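Local atomic coordinates of DNA polymerase III subunit beta (Helicobacter pylori 26695, PDB entry 4S3I), a protein that confers DNA tethering and processivity on DNA polymerases and other proteins as a ring-shaped sliding clamp built from two subunits. Residues K203-E208 / H233-K238; K253-S258 / P349-E354; L290-D295 / T301-V306. All coordinates share one frame; numbering follows the deposited sequence.

Contact 1. Residues K203-E208 / H233-K238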
ATOM      1  N   LYS A 203      22.188  -6.327  -5.728  1.00 34.99           N
ATOM      2  CA  LYS A 203      20.999  -6.313  -4.876  1.00 32.50           C
ATOM      3  C   LYS A 203      19.718  -6.585  -5.660  1.00 28.69           C
ATOM      4  O   LYS A 203      18.855  -7.342  -5.211  1.00 28.13           O
ATOM      5  CB  LYS A 203      20.903  -4.974  -4.129  1.00 38.92           C
ATOM      6  CG  LYS A 203      19.654  -4.791  -3.245  1.00 48.46           C
ATOM      7  CD  LYS A 203      19.792  -5.435  -1.861  1.00 48.37           C
ATOM      8  CE  LYS A 203      18.653  -5.014  -0.909  1.00 47.05           C
ATOM      9  NZ  LYS A 203      19.029  -3.916   0.046  1.00 44.27           N
ATOM     10  N   ARG A 204      19.608  -5.991  -6.846  1.00 30.56           N
ATOM     11  CA  ARG A 204      18.408  -6.181  -7.658  1.00 34.62           C
ATOM     12  C   ARG A 204      18.194  -7.658  -7.942  1.00 28.61           C
ATOM     13  O   ARG A 204      17.079  -8.174  -7.804  1.00 33.41           O
ATOM     14  CB  ARG A 204      18.509  -5.419  -8.986  1.00 37.37           C
ATOM     15  CG  ARG A 204      17.269  -5.608  -9.861  1.00 42.10           C
ATOM     16  CD  ARG A 204      17.529  -5.239 -11.306  1.00 46.42           C
ATOM     17  NE  ARG A 204      16.361  -5.492 -12.150  1.00 48.32           N
ATOM     18  CZ  ARG A 204      16.276  -5.134 -13.427  1.00 48.13           C
ATOM     19  NH1 ARG A 204      17.290  -4.501 -14.000  1.00 44.56           N
ATOM     20  NH2 ARG A 204      15.177  -5.403 -14.127  1.00 46.30           N
ATOM     21  N   ALA A 205      19.276  -8.335  -8.327  1.00 29.02           N
ATOM     22  CA  ALA A 205      19.228  -9.764  -8.594  1.00 29.59           C
ATOM     23  C   ALA A 205      18.785 -10.504  -7.345  1.00 28.37           C
ATOM     24  O   ALA A 205      17.941 -11.413  -7.402  1.00 28.07           O
ATOM     25  CB  ALA A 205      20.601 -10.268  -9.058  1.00 29.59           C
ATOM     26  N   LEU A 206      19.368 -10.120  -6.211  1.00 28.65           N
ATOM     27  CA  LEU A 206      18.996 -10.723  -4.925  1.00 27.79           C
ATOM     28  C   LEU A 206      17.483 -10.657  -4.725  1.00 27.28           C
ATOM     29  O   LEU A 206      16.819 -11.667  -4.455  1.00 27.03           O
ATOM     30  CB  LEU A 206      19.734 -10.015  -3.780  1.00 29.88           C
ATOM     31  CG  LEU A 206      19.881 -10.726  -2.421  1.00 37.07           C
ATOM     32  CD1 LEU A 206      20.706  -9.879  -1.468  1.00 38.88           C
ATOM     33  CD2 LEU A 206      18.558 -11.060  -1.766  1.00 49.39           C
ATOM     34  N   LEU A 207      16.931  -9.464  -4.865  1.00 27.22           N
ATOM     35  CA  LEU A 207      15.504  -9.282  -4.633  1.00 26.97           C
ATOM     36  C   LEU A 207      14.655 -10.064  -5.634  1.00 29.26           C
ATOM     37  O   LEU A 207      13.649 -10.666  -5.262  1.00 27.87           O
ATOM     38  CB  LEU A 207      15.168  -7.797  -4.650  1.00 29.81           C
ATOM     39  CG  LEU A 207      15.847  -7.022  -3.516  1.00 37.29           C
ATOM     40  CD1 LEU A 207      15.764  -5.511  -3.738  1.00 39.69           C
ATOM     41  CD2 LEU A 207      15.224  -7.411  -2.171  1.00 28.16           C
ATOM     42  N   GLU A 208      15.073 -10.092  -6.900  1.00 29.37           N
ATOM     43  CA  GLU A 208      14.368 -10.920  -7.875  1.00 29.00           C
ATOM     44  C   GLU A 208      14.430 -12.413  -7.532  1.00 30.29           C
ATOM     45  O   GLU A 208      13.417 -13.112  -7.604  1.00 27.04           O
ATOM     46  CB  GLU A 208      14.883 -10.660  -9.305  1.00 27.87           C
ATOM     47  CG  GLU A 208      14.711  -9.222  -9.778  1.00 34.72           C
ATOM     48  CD  GLU A 208      13.302  -8.670  -9.537  1.00 40.19           C
ATOM     49  OE1 GLU A 208      12.330  -9.456  -9.516  1.00 41.30           O
ATOM     50  OE2 GLU A 208      13.169  -7.433  -9.375  1.00 43.14           O
ATOM     51  N   HIS A 233      11.885 -22.104 -14.314  1.00 30.35           N
ATOM     52  CA  HIS A 233      12.622 -20.869 -14.573  1.00 30.13           C
ATOM     53  C   HIS A 233      14.113 -21.040 -14.827  1.00 32.33           C
ATOM     54  O   HIS A 233      14.768 -21.895 -14.218  1.00 30.86           O
ATOM     55  CB  HIS A 233      12.465 -19.913 -13.392  1.00 29.50           C
ATOM     56  CG  HIS A 233      11.048 -19.572 -13.065  1.00 36.87           C
ATOM     57  ND1 HIS A 233      10.216 -18.916 -13.951  1.00 36.53           N
ATOM     58  CD2 HIS A 233      10.322 -19.768 -11.940  1.00 33.26           C
ATOM     59  CE1 HIS A 233       9.037 -18.734 -13.386  1.00 41.76           C
ATOM     60  NE2 HIS A 233       9.072 -19.240 -12.164  1.00 39.17           N
ATOM     61  N   THR A 234      14.645 -20.208 -15.723  1.00 30.73           N
ATOM     62  CA  THR A 234      16.083 -19.994 -15.822  1.00 31.12           C
ATOM     63  C   THR A 234      16.311 -18.499 -15.637  1.00 32.60           C
ATOM     64  O   THR A 234      15.878 -17.693 -16.461  1.00 30.72           O
ATOM     65  CB  THR A 234      16.661 -20.435 -17.174  1.00 34.55           C
ATOM     66  OG1 THR A 234      16.336 -21.812 -17.419  1.00 34.58           O
ATOM     67  CG2 THR A 234      18.189 -20.247 -17.200  1.00 32.41           C
ATOM     68  N   PHE A 235      16.969 -18.138 -14.542  1.00 30.54           N
ATOM     69  CA  PHE A 235      17.273 -16.757 -14.221  1.00 30.28           C
ATOM     70  C   PHE A 235      18.762 -16.563 -14.378  1.00 30.86           C
ATOM     71  O   PHE A 235      19.550 -17.472 -14.060  1.00 31.22           O
ATOM     72  CB  PHE A 235      16.878 -16.491 -12.768  1.00 29.65           C
ATOM     73  CG  PHE A 235      17.419 -15.201 -12.204  1.00 29.48           C
ATOM     74  CD1 PHE A 235      16.643 -14.055 -12.223  1.00 29.12           C
ATOM     75  CD2 PHE A 235      18.690 -15.143 -11.623  1.00 29.74           C
ATOM     76  CE1 PHE A 235      17.122 -12.858 -11.686  1.00 29.24           C
ATOM     77  CE2 PHE A 235      19.181 -13.955 -11.090  1.00 29.66           C
ATOM     78  CZ  PHE A 235      18.391 -12.804 -11.122  1.00 29.32           C
ATOM     79  N   PHE A 236      19.165 -15.392 -14.862  1.00 31.04           N
ATOM     80  CA  PHE A 236      20.575 -15.015 -14.819  1.00 31.61           C
ATOM     81  C   PHE A 236      20.774 -13.573 -14.360  1.00 31.44           C
ATOM     82  O   PHE A 236      19.886 -12.726 -14.496  1.00 31.06           O
ATOM     83  CB  PHE A 236      21.257 -15.228 -16.166  1.00 32.47           C
ATOM     84  CG  PHE A 236      21.084 -14.077 -17.125  1.00 34.77           C
ATOM     85  CD1 PHE A 236      22.011 -13.036 -17.167  1.00 34.82           C
ATOM     86  CD2 PHE A 236      19.999 -14.043 -17.996  1.00 36.10           C
ATOM     87  CE1 PHE A 236      21.845 -11.961 -18.052  1.00 37.13           C
ATOM     88  CE2 PHE A 236      19.835 -12.992 -18.890  1.00 37.72           C
ATOM     89  CZ  PHE A 236      20.757 -11.945 -18.913  1.00 33.23           C
ATOM     90  N   THR A 237      21.955 -13.310 -13.822  1.00 31.80           N
ATOM     91  CA  THR A 237      22.379 -11.951 -13.525  1.00 31.90           C
ATOM     92  C   THR A 237      23.852 -11.799 -13.809  1.00 32.82           C
ATOM     93  O   THR A 237      24.642 -12.731 -13.612  1.00 33.18           O
ATOM     94  CB  THR A 237      22.098 -11.543 -12.054  1.00 40.03           C
ATOM     95  OG1 THR A 237      22.588 -10.211 -11.829  1.00 36.28           O
ATOM     96  CG2 THR A 237      22.792 -12.497 -11.088  1.00 31.22           C
ATOM     97  N   LYS A 238      24.223 -10.628 -14.304  1.00 33.29           N
ATOM     98  CA  LYS A 238      25.629 -10.305 -14.395  1.00 34.21           C
ATOM     99  C   LYS A 238      26.101 -10.168 -12.955  1.00 34.65           C
ATOM    100  O   LYS A 238      25.317  -9.796 -12.072  1.00 34.18           O
ATOM    101  CB  LYS A 238      25.836  -8.998 -15.157  1.00 46.00           C
ATOM    102  CG  LYS A 238      27.283  -8.723 -15.503  1.00 56.40           C
ATOM    103  CD  LYS A 238      27.501  -7.289 -15.993  1.00 67.93           C
ATOM    104  CE  LYS A 238      26.804  -6.995 -17.319  1.00 71.94           C
ATOM    105  NZ  LYS A 238      27.218  -5.667 -17.889  1.00 71.82           N
TER
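The methyl group of Ala-205 sits between two side chains of strand 233-238, Phe-235 and Thr-237, and meets the two in different ways. Toward Phe-235 it lies at the rim of the ring and in the ring plane, with CB of Ala-205 3.9 Å from CZ of Phe-235. Toward Thr-237 it meets the hydroxyl arm first, CB of Ala-205 lying 3.4 Å from OG1 of Thr-237, with CB and CG2 of the threonine only slightly farther. The phenyl ring extends from the strand with CG anti to the backbone N (chi1 167°), which carries its far end up to the helix. One turn on, CB of Glu-208 approaches the same ring obliquely, 3.9 Å from CE1 of Phe-235. The carboxylate of Glu-208 then turns away from the strand through bends in its chain and forms a salt bridge with Lys-211.

This is helix-on-sheet packing within the central domain of the clamp, one of three clamp-fold domains in the chain. Segment 203-208, the start of helix 203-212, runs nearly antiparallel to strand 233-238 (165°), their axes 9.0 Å apart at closest. The backbones come closest at Ala-205, whose CA is 6.2 Å from CA of Thr-237, and the alanine methyl group lies between helix and strand there. The hydroxyl of Thr-237 is not left without a partner in this apolar setting, since OG1 of Thr-237 donates to O of Lys-238 at 2.8 Å, tilted 24° from the carbonyl plane. Beyond the segment, Ile-209 and Leu-212 of the same helix and Ile-53 of strand 53-60 also pack on Phe-235.

Contact 2. Residues K253-S258 / P349-E354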
ATOM      1  N   LYS A 253      38.288 -11.126  17.530  1.00 44.71           N
ATOM      2  CA  LYS A 253      38.670 -12.516  17.750  1.00 52.98           C
ATOM      3  C   LYS A 253      37.902 -13.096  18.922  1.00 49.71           C
ATOM      4  O   LYS A 253      37.400 -14.222  18.860  1.00 48.43           O
ATOM      5  CB  LYS A 253      40.169 -12.616  18.016  1.00 58.52           C
ATOM      6  CG  LYS A 253      41.001 -11.740  17.104  1.00 66.67           C
ATOM      7  CD  LYS A 253      42.483 -11.876  17.408  1.00 69.42           C
ATOM      8  CE  LYS A 253      43.301 -11.064  16.429  1.00 68.99           C
ATOM      9  NZ  LYS A 253      44.752 -11.246  16.667  1.00 72.38           N
ATOM     10  N   GLU A 254      37.822 -12.314  19.996  1.00 44.80           N
ATOM     11  CA  GLU A 254      37.105 -12.723  21.196  1.00 49.84           C
ATOM     12  C   GLU A 254      36.190 -11.604  21.661  1.00 42.53           C
ATOM     13  O   GLU A 254      36.341 -10.448  21.250  1.00 37.70           O
ATOM     14  CB  GLU A 254      38.079 -13.066  22.327  1.00 60.71           C
ATOM     15  CG  GLU A 254      38.936 -14.296  22.088  1.00 75.87           C
ATOM     16  CD  GLU A 254      39.573 -14.799  23.370  1.00 87.99           C
ATOM     17  OE1 GLU A 254      40.408 -14.068  23.949  1.00 92.69           O
ATOM     18  OE2 GLU A 254      39.222 -15.919  23.804  1.00 90.66           O
ATOM     19  N   TYR A 255      35.254 -11.949  22.534  1.00 36.00           N
ATOM     20  CA  TYR A 255      34.437 -10.937  23.193  1.00 40.47           C
ATOM     21  C   TYR A 255      34.562 -11.062  24.702  1.00 41.52           C
ATOM     22  O   TYR A 255      34.494 -12.166  25.246  1.00 46.54           O
ATOM     23  CB  TYR A 255      32.979 -11.061  22.755  1.00 32.04           C
ATOM     24  CG  TYR A 255      32.788 -10.768  21.289  1.00 30.68           C
ATOM     25  CD1 TYR A 255      32.582  -9.467  20.847  1.00 36.64           C
ATOM     26  CD2 TYR A 255      32.827 -11.788  20.349  1.00 32.47           C
ATOM     27  CE1 TYR A 255      32.410  -9.184  19.503  1.00 36.24           C
ATOM     28  CE2 TYR A 255      32.657 -11.517  18.999  1.00 40.55           C
ATOM     29  CZ  TYR A 255      32.447 -10.213  18.587  1.00 40.11           C
ATOM     30  OH  TYR A 255      32.277  -9.950  17.251  1.00 43.99           O
ATOM     31  N   ILE A 256      34.765  -9.925  25.358  1.00 36.95           N
ATOM     32  CA  ILE A 256      34.854  -9.867  26.810  1.00 48.28           C
ATOM     33  C   ILE A 256      33.563 -10.384  27.436  1.00 51.01           C
ATOM     34  O   ILE A 256      33.589 -11.238  28.324  1.00 51.61           O
ATOM     35  CB  ILE A 256      35.105  -8.428  27.288  1.00 50.18           C
ATOM     36  CG1 ILE A 256      36.392  -7.878  26.661  1.00 56.58           C
ATOM     37  CG2 ILE A 256      35.178  -8.372  28.803  1.00 53.51           C
ATOM     38  CD1 ILE A 256      36.654  -6.401  26.943  1.00 58.10           C
ATOM     39  N   SER A 257      32.435  -9.870  26.953  1.00 45.72           N
ATOM     40  CA  SER A 257      31.137 -10.232  27.510  1.00 42.91           C
ATOM     41  C   SER A 257      30.152 -10.759  26.463  1.00 41.77           C
ATOM     42  O   SER A 257      30.081 -10.237  25.339  1.00 38.70           O
ATOM     43  CB  SER A 257      30.535  -9.040  28.252  1.00 43.57           C
ATOM     44  OG  SER A 257      31.401  -7.924  28.200  1.00 55.46           O
ATOM     45  N   SER A 258      29.406 -11.798  26.844  1.00 35.60           N
ATOM     46  CA  SER A 258      28.321 -12.342  26.033  1.00 35.14           C
ATOM     47  C   SER A 258      27.037 -12.508  26.856  1.00 37.32           C
ATOM     48  O   SER A 258      27.000 -13.283  27.815  1.00 39.40           O
ATOM     49  CB  SER A 258      28.714 -13.692  25.439  1.00 37.34           C
ATOM     50  OG  SER A 258      29.781 -13.558  24.522  1.00 40.04           O
ATOM     51  N   PRO A 349      32.900  -2.446  18.156  1.00 38.30           N
ATOM     52  CA  PRO A 349      31.867  -3.209  17.446  1.00 34.53           C
ATOM     53  C   PRO A 349      31.328  -4.350  18.295  1.00 33.27           C
ATOM     54  O   PRO A 349      32.097  -5.004  19.015  1.00 30.25           O
ATOM     55  CB  PRO A 349      32.625  -3.782  16.244  1.00 42.20           C
ATOM     56  CG  PRO A 349      33.701  -2.771  15.968  1.00 44.02           C
ATOM     57  CD  PRO A 349      34.089  -2.200  17.314  1.00 43.33           C
ATOM     58  N   PHE A 350      30.026  -4.599  18.211  1.00 28.88           N
ATOM     59  CA  PHE A 350      29.443  -5.714  18.937  1.00 28.31           C
ATOM     60  C   PHE A 350      28.653  -6.614  18.005  1.00 27.90           C
ATOM     61  O   PHE A 350      28.285  -6.213  16.901  1.00 27.91           O
ATOM     62  CB  PHE A 350      28.543  -5.220  20.070  1.00 35.22           C
ATOM     63  CG  PHE A 350      27.387  -4.369  19.612  1.00 33.50           C
ATOM     64  CD1 PHE A 350      26.140  -4.933  19.347  1.00 27.13           C
ATOM     65  CD2 PHE A 350      27.543  -3.000  19.468  1.00 32.45           C
ATOM     66  CE1 PHE A 350      25.060  -4.128  18.946  1.00 26.98           C
ATOM     67  CE2 PHE A 350      26.479  -2.192  19.065  1.00 32.69           C
ATOM     68  CZ  PHE A 350      25.239  -2.760  18.804  1.00 28.93           C
ATOM     69  N   LEU A 351      28.366  -7.821  18.474  1.00 27.58           N
ATOM     70  CA  LEU A 351      27.809  -8.855  17.623  1.00 29.52           C
ATOM     71  C   LEU A 351      26.446  -9.271  18.138  1.00 33.30           C
ATOM     72  O   LEU A 351      26.241  -9.379  19.350  1.00 29.41           O
ATOM     73  CB  LEU A 351      28.750 -10.073  17.600  1.00 31.91           C
ATOM     74  CG  LEU A 351      28.480 -11.166  16.556  1.00 34.73           C
ATOM     75  CD1 LEU A 351      28.929 -10.690  15.182  1.00 29.94           C
ATOM     76  CD2 LEU A 351      29.145 -12.491  16.912  1.00 39.33           C
ATOM     77  N   ILE A 352      25.513  -9.506  17.218  1.00 26.49           N
ATOM     78  CA  ILE A 352      24.215 -10.083  17.569  1.00 26.06           C
ATOM     79  C   ILE A 352      24.052 -11.379  16.803  1.00 31.45           C
ATOM     80  O   ILE A 352      24.262 -11.409  15.594  1.00 28.01           O
ATOM     81  CB  ILE A 352      23.056  -9.100  17.237  1.00 25.80           C
ATOM     82  CG1 ILE A 352      23.071  -7.925  18.219  1.00 30.06           C
ATOM     83  CG2 ILE A 352      21.693  -9.802  17.292  1.00 25.47           C
ATOM     84  CD1 ILE A 352      22.132  -6.795  17.844  1.00 29.63           C
ATOM     85  N   GLN A 353      23.703 -12.460  17.496  1.00 25.99           N
ATOM     86  CA  GLN A 353      23.519 -13.736  16.815  1.00 29.67           C
ATOM     87  C   GLN A 353      22.521 -14.608  17.557  1.00 29.95           C
ATOM     88  O   GLN A 353      22.118 -14.275  18.679  1.00 26.52           O
ATOM     89  CB  GLN A 353      24.864 -14.457  16.618  1.00 33.44           C
ATOM     90  CG  GLN A 353      25.493 -14.980  17.887  1.00 38.18           C
ATOM     91  CD  GLN A 353      26.916 -15.501  17.675  1.00 41.07           C
ATOM     92  OE1 GLN A 353      27.565 -15.937  18.622  1.00 34.69           O
ATOM     93  NE2 GLN A 353      27.401 -15.451  16.431  1.00 36.15           N
ATOM     94  N   GLU A 354      22.107 -15.705  16.930  1.00 26.06           N
ATOM     95  CA  GLU A 354      21.134 -16.580  17.546  1.00 26.05           C
ATOM     96  C   GLU A 354      21.734 -17.196  18.798  1.00 31.14           C
ATOM     97  O   GLU A 354      22.957 -17.310  18.936  1.00 26.56           O
ATOM     98  CB  GLU A 354      20.699 -17.709  16.588  1.00 26.26           C
ATOM     99  CG  GLU A 354      20.000 -17.248  15.318  1.00 26.05           C
ATOM    100  CD  GLU A 354      19.307 -18.381  14.561  1.00 31.08           C
ATOM    101  OE1 GLU A 354      19.452 -19.561  14.955  1.00 27.32           O
ATOM    102  OE2 GLU A 354      18.595 -18.092  13.575  1.00 27.95           O
TER
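Tyr-255 lays the phenol end of its ring against the side chain of Leu-351, and this apolar packing makes up most of the contact. The two side chains cross at about a right angle. The closest approach is between OH of Tyr-255 and CB of Leu-351 at 3.5 Å, followed by CZ of Tyr-255 and the same CB at 3.8 Å. The leucine comes to the ring obliquely, and both methyls lie alongside the hydroxyl, CD1 and CD2 of Leu-351 each 4.0 Å from OH of Tyr-255. CD2 also approaches the ring carbon CE2. With CG anti to the backbone N (chi1 -169°), the branch of Leu-351 also stays beside the phenol oxygen, behind the closer CB.

A looser approach comes from the backbone: O of Pro-349 lies at the edge of the tyrosine ring, near its plane, 4.2 Å from CE1 of Tyr-255. This is a distant edge neighbour with no bond, from the residue just before strand 350-354.

The backbones themselves stay apart, the nearest CA atoms being 8.4 Å from each other in Tyr-255 and Phe-350, in keeping with the sheet order, in which strand 338-343 separates strand 350-354 from strand 257-262, the strand that follows the tyrosine. Where strand 257-262 begins beside strand 338-343, Ile-256 and Ser-257 both face Cys-343 in a classic beta bulge. Leu-370 touches Tyr-255, Pro-349 and Leu-351, extending the apolar patch to strand 368-371.

Between a phenol and a branched aliphatic chain, the contact probably rests mainly on van der Waals packing and shape rather than on directional bonds; the side chains bridge over the intervening strand in the C-terminal domain.

Contact 3. Residues L290-D295 / T301-V306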
ATOM      1  N   LEU A 290      17.752  -1.705  30.618  1.00 27.04           N
ATOM      2  CA  LEU A 290      17.125  -0.394  30.596  1.00 27.43           C
ATOM      3  C   LEU A 290      17.297   0.185  29.195  1.00 27.42           C
ATOM      4  O   LEU A 290      18.368   0.066  28.609  1.00 27.31           O
ATOM      5  CB  LEU A 290      17.796   0.555  31.598  1.00 39.43           C
ATOM      6  CG  LEU A 290      17.961   0.261  33.098  1.00 60.59           C
ATOM      7  CD1 LEU A 290      16.616   0.081  33.792  1.00 67.68           C
ATOM      8  CD2 LEU A 290      18.912  -0.924  33.414  1.00 71.72           C
ATOM      9  N   PHE A 291      16.271   0.854  28.684  1.00 27.61           N
ATOM     10  CA  PHE A 291      16.360   1.458  27.359  1.00 29.12           C
ATOM     11  C   PHE A 291      15.970   2.925  27.449  1.00 29.59           C
ATOM     12  O   PHE A 291      14.913   3.245  27.979  1.00 28.53           O
ATOM     13  CB  PHE A 291      15.409   0.757  26.381  1.00 29.61           C
ATOM     14  CG  PHE A 291      15.594  -0.741  26.288  1.00 27.75           C
ATOM     15  CD1 PHE A 291      16.207  -1.312  25.176  1.00 27.28           C
ATOM     16  CD2 PHE A 291      15.113  -1.580  27.290  1.00 30.05           C
ATOM     17  CE1 PHE A 291      16.362  -2.699  25.071  1.00 28.83           C
ATOM     18  CE2 PHE A 291      15.259  -2.965  27.201  1.00 26.38           C
ATOM     19  CZ  PHE A 291      15.880  -3.530  26.088  1.00 30.09           C
ATOM     20  N   GLU A 292      16.814   3.813  26.921  1.00 28.61           N
ATOM     21  CA  GLU A 292      16.528   5.250  26.937  1.00 29.31           C
ATOM     22  C   GLU A 292      16.784   5.870  25.574  1.00 29.81           C
ATOM     23  O   GLU A 292      17.794   5.579  24.938  1.00 29.36           O
ATOM     24  CB  GLU A 292      17.407   5.976  27.972  1.00 34.04           C
ATOM     25  CG  GLU A 292      17.074   5.677  29.429  1.00 50.38           C
ATOM     26  CD  GLU A 292      18.080   6.264  30.413  1.00 57.23           C
ATOM     27  OE1 GLU A 292      19.241   5.795  30.432  1.00 57.58           O
ATOM     28  OE2 GLU A 292      17.704   7.188  31.170  1.00 59.34           O
ATOM     29  N   SER A 293      15.884   6.745  25.144  1.00 29.97           N
ATOM     30  CA  SER A 293      16.070   7.465  23.886  1.00 34.73           C
ATOM     31  C   SER A 293      17.330   8.314  23.990  1.00 40.16           C
ATOM     32  O   SER A 293      17.601   8.894  25.040  1.00 31.33           O
ATOM     33  CB  SER A 293      14.863   8.348  23.582  1.00 30.82           C
ATOM     34  OG  SER A 293      14.648   9.299  24.608  1.00 31.51           O
ATOM     35  N   LEU A 294      18.109   8.375  22.912  1.00 37.06           N
ATOM     36  CA  LEU A 294      19.415   9.027  22.963  1.00 38.68           C
ATOM     37  C   LEU A 294      19.486  10.300  22.116  1.00 36.86           C
ATOM     38  O   LEU A 294      19.894  11.358  22.605  1.00 40.21           O
ATOM     39  CB  LEU A 294      20.503   8.020  22.573  1.00 38.05           C
ATOM     40  CG  LEU A 294      21.990   8.353  22.708  1.00 40.41           C
ATOM     41  CD1 LEU A 294      22.359   8.811  24.117  1.00 38.65           C
ATOM     42  CD2 LEU A 294      22.801   7.121  22.326  1.00 43.86           C
ATOM     43  N   ASP A 295      19.090  10.211  20.848  1.00 33.20           N
ATOM     44  CA  ASP A 295      19.155  11.395  19.982  1.00 48.46           C
ATOM     45  C   ASP A 295      17.775  12.040  19.811  1.00 50.45           C
ATOM     46  O   ASP A 295      17.455  12.614  18.762  1.00 45.17           O
ATOM     47  CB  ASP A 295      19.831  11.102  18.627  1.00 53.80           C
ATOM     48  CG  ASP A 295      19.045  10.128  17.766  1.00 58.06           C
ATOM     49  OD1 ASP A 295      18.133   9.458  18.298  1.00 62.24           O
ATOM     50  OD2 ASP A 295      19.351  10.027  16.553  1.00 55.03           O
ATOM     51  N   THR A 301      11.555  12.611  25.838  1.00 34.21           N
ATOM     52  CA  THR A 301      12.274  11.435  26.350  1.00 33.31           C
ATOM     53  C   THR A 301      11.397  10.180  26.360  1.00 32.54           C
ATOM     54  O   THR A 301      10.177  10.268  26.525  1.00 32.82           O
ATOM     55  CB  THR A 301      12.854  11.640  27.778  1.00 46.11           C
ATOM     56  OG1 THR A 301      11.819  11.461  28.750  1.00 52.76           O
ATOM     57  CG2 THR A 301      13.474  13.020  27.938  1.00 51.00           C
ATOM     58  N   ALA A 302      12.038   9.025  26.190  1.00 31.68           N
ATOM     59  CA  ALA A 302      11.377   7.728  26.219  1.00 30.98           C
ATOM     60  C   ALA A 302      12.267   6.808  27.030  1.00 32.60           C
ATOM     61  O   ALA A 302      13.467   6.732  26.774  1.00 32.93           O
ATOM     62  CB  ALA A 302      11.199   7.172  24.799  1.00 30.50           C
ATOM     63  N   LYS A 303      11.698   6.127  28.020  1.00 30.46           N
ATOM     64  CA  LYS A 303      12.447   5.134  28.781  1.00 29.79           C
ATOM     65  C   LYS A 303      11.592   3.898  28.965  1.00 32.97           C
ATOM     66  O   LYS A 303      10.361   3.994  29.079  1.00 32.84           O
ATOM     67  CB  LYS A 303      12.835   5.650  30.180  1.00 39.18           C
ATOM     68  CG  LYS A 303      12.953   7.163  30.340  1.00 53.47           C
ATOM     69  CD  LYS A 303      13.673   7.532  31.645  1.00 58.17           C
ATOM     70  CE  LYS A 303      13.219   6.653  32.807  1.00 63.06           C
ATOM     71  NZ  LYS A 303      13.842   7.041  34.111  1.00 63.67           N
ATOM     72  N   THR A 304      12.242   2.744  29.031  1.00 28.78           N
ATOM     73  CA  THR A 304      11.562   1.535  29.480  1.00 29.96           C
ATOM     74  C   THR A 304      12.589   0.547  29.982  1.00 30.89           C
ATOM     75  O   THR A 304      13.789   0.709  29.747  1.00 28.12           O
ATOM     76  CB  THR A 304      10.721   0.875  28.365  1.00 29.86           C
ATOM     77  OG1 THR A 304       9.840  -0.098  28.947  1.00 36.71           O
ATOM     78  CG2 THR A 304      11.615   0.192  27.360  1.00 27.89           C
ATOM     79  N   SER A 305      12.124  -0.473  30.691  1.00 27.99           N
ATOM     80  CA  SER A 305      13.021  -1.512  31.142  1.00 27.64           C
ATOM     81  C   SER A 305      12.334  -2.863  31.130  1.00 31.89           C
ATOM     82  O   SER A 305      11.104  -2.973  31.084  1.00 27.69           O
ATOM     83  CB  SER A 305      13.591  -1.205  32.531  1.00 27.90           C
ATOM     84  OG  SER A 305      12.582  -1.230  33.524  1.00 31.77           O
ATOM     85  N   VAL A 306      13.165  -3.889  31.180  1.00 27.12           N
ATOM     86  CA  VAL A 306      12.717  -5.256  31.153  1.00 31.67           C
ATOM     87  C   VAL A 306      13.489  -6.026  32.239  1.00 27.77           C
ATOM     88  O   VAL A 306      14.704  -5.869  32.379  1.00 30.08           O
ATOM     89  CB  VAL A 306      12.958  -5.821  29.737  1.00 43.53           C
ATOM     90  CG1 VAL A 306      13.474  -7.248  29.784  1.00 52.83           C
ATOM     91  CG2 VAL A 306      11.694  -5.692  28.897  1.00 39.95           C
TER
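Phe-291 and Thr-304 form a hydrogen-bonded pair, joined by two backbone bonds: N of Phe-291 to O of Thr-304 at 2.7 Å, and N of Thr-304 to O of Phe-291 at 2.9 Å. A third runs from N of Ser-293 to O of Ala-302, also 2.9 Å. The ladder then changes character, for N of Ala-302 donates to a side chain, OG of Ser-293, at 3.1 Å. That hydroxyl lies between the backbone N and carbonyl carbon of its own residue (chi1 59°), a position that turns it toward the facing strand. The longer bond is also less straight, 147° at the hydrogen. Between the bonded pairs, CA-H groups of Lys-303 and Glu-292 approach O of Phe-291 and O of Ala-302.

The segments lie on the two strands of the antiparallel hairpin 288-293/301-307 in the C-terminal domain. Strand 301-307 lies at the margin of this chain's sheet, and Thr-301, Ala-302 and Lys-303 continue it by antiparallel pairing with a strand of the second subunit; OG1 of Thr-304 and OG of Ser-105 of that subunit are hydrogen-bonded.

Side-chain packing divides between the faces. On one, Phe-291 and Thr-304 lie side by side, CD2 of the ring 3.9 Å from CG2 of the threonine, while O of Thr-304 sits in plane at the ring edge; Phe-266 meets the ring edge-to-face. On the other, CD1 of Leu-290 touches CB of Ser-305 at 3.5 Å. Glu-292 and Lys-303 also run side by side there, but OE2 of Glu-292 and NZ of Lys-303 stay 4.9 Å apart, a proximity of opposite charges without direct contact.

The three contacts follow the chain from the middle of the clamp arc to one of its ends. Contact 1 lies in the central domain, its centre about 9 Å from that of the chain; strand 233-238 belongs to a sheet also containing strands of the N-terminal domain. Contact 2 opens after contact 1 closes, their centres about 33 Å apart, at the margin of a sheet shared by central and C-terminal domains. Contact 3 falls between the two segments of contact 2 in sequence, about 22 Å away between centres, in a separate sheet of the C-terminal domain. The first two involve sheets joining neighbouring domains, while contact 3 borders the second subunit, at an interface closing the ring.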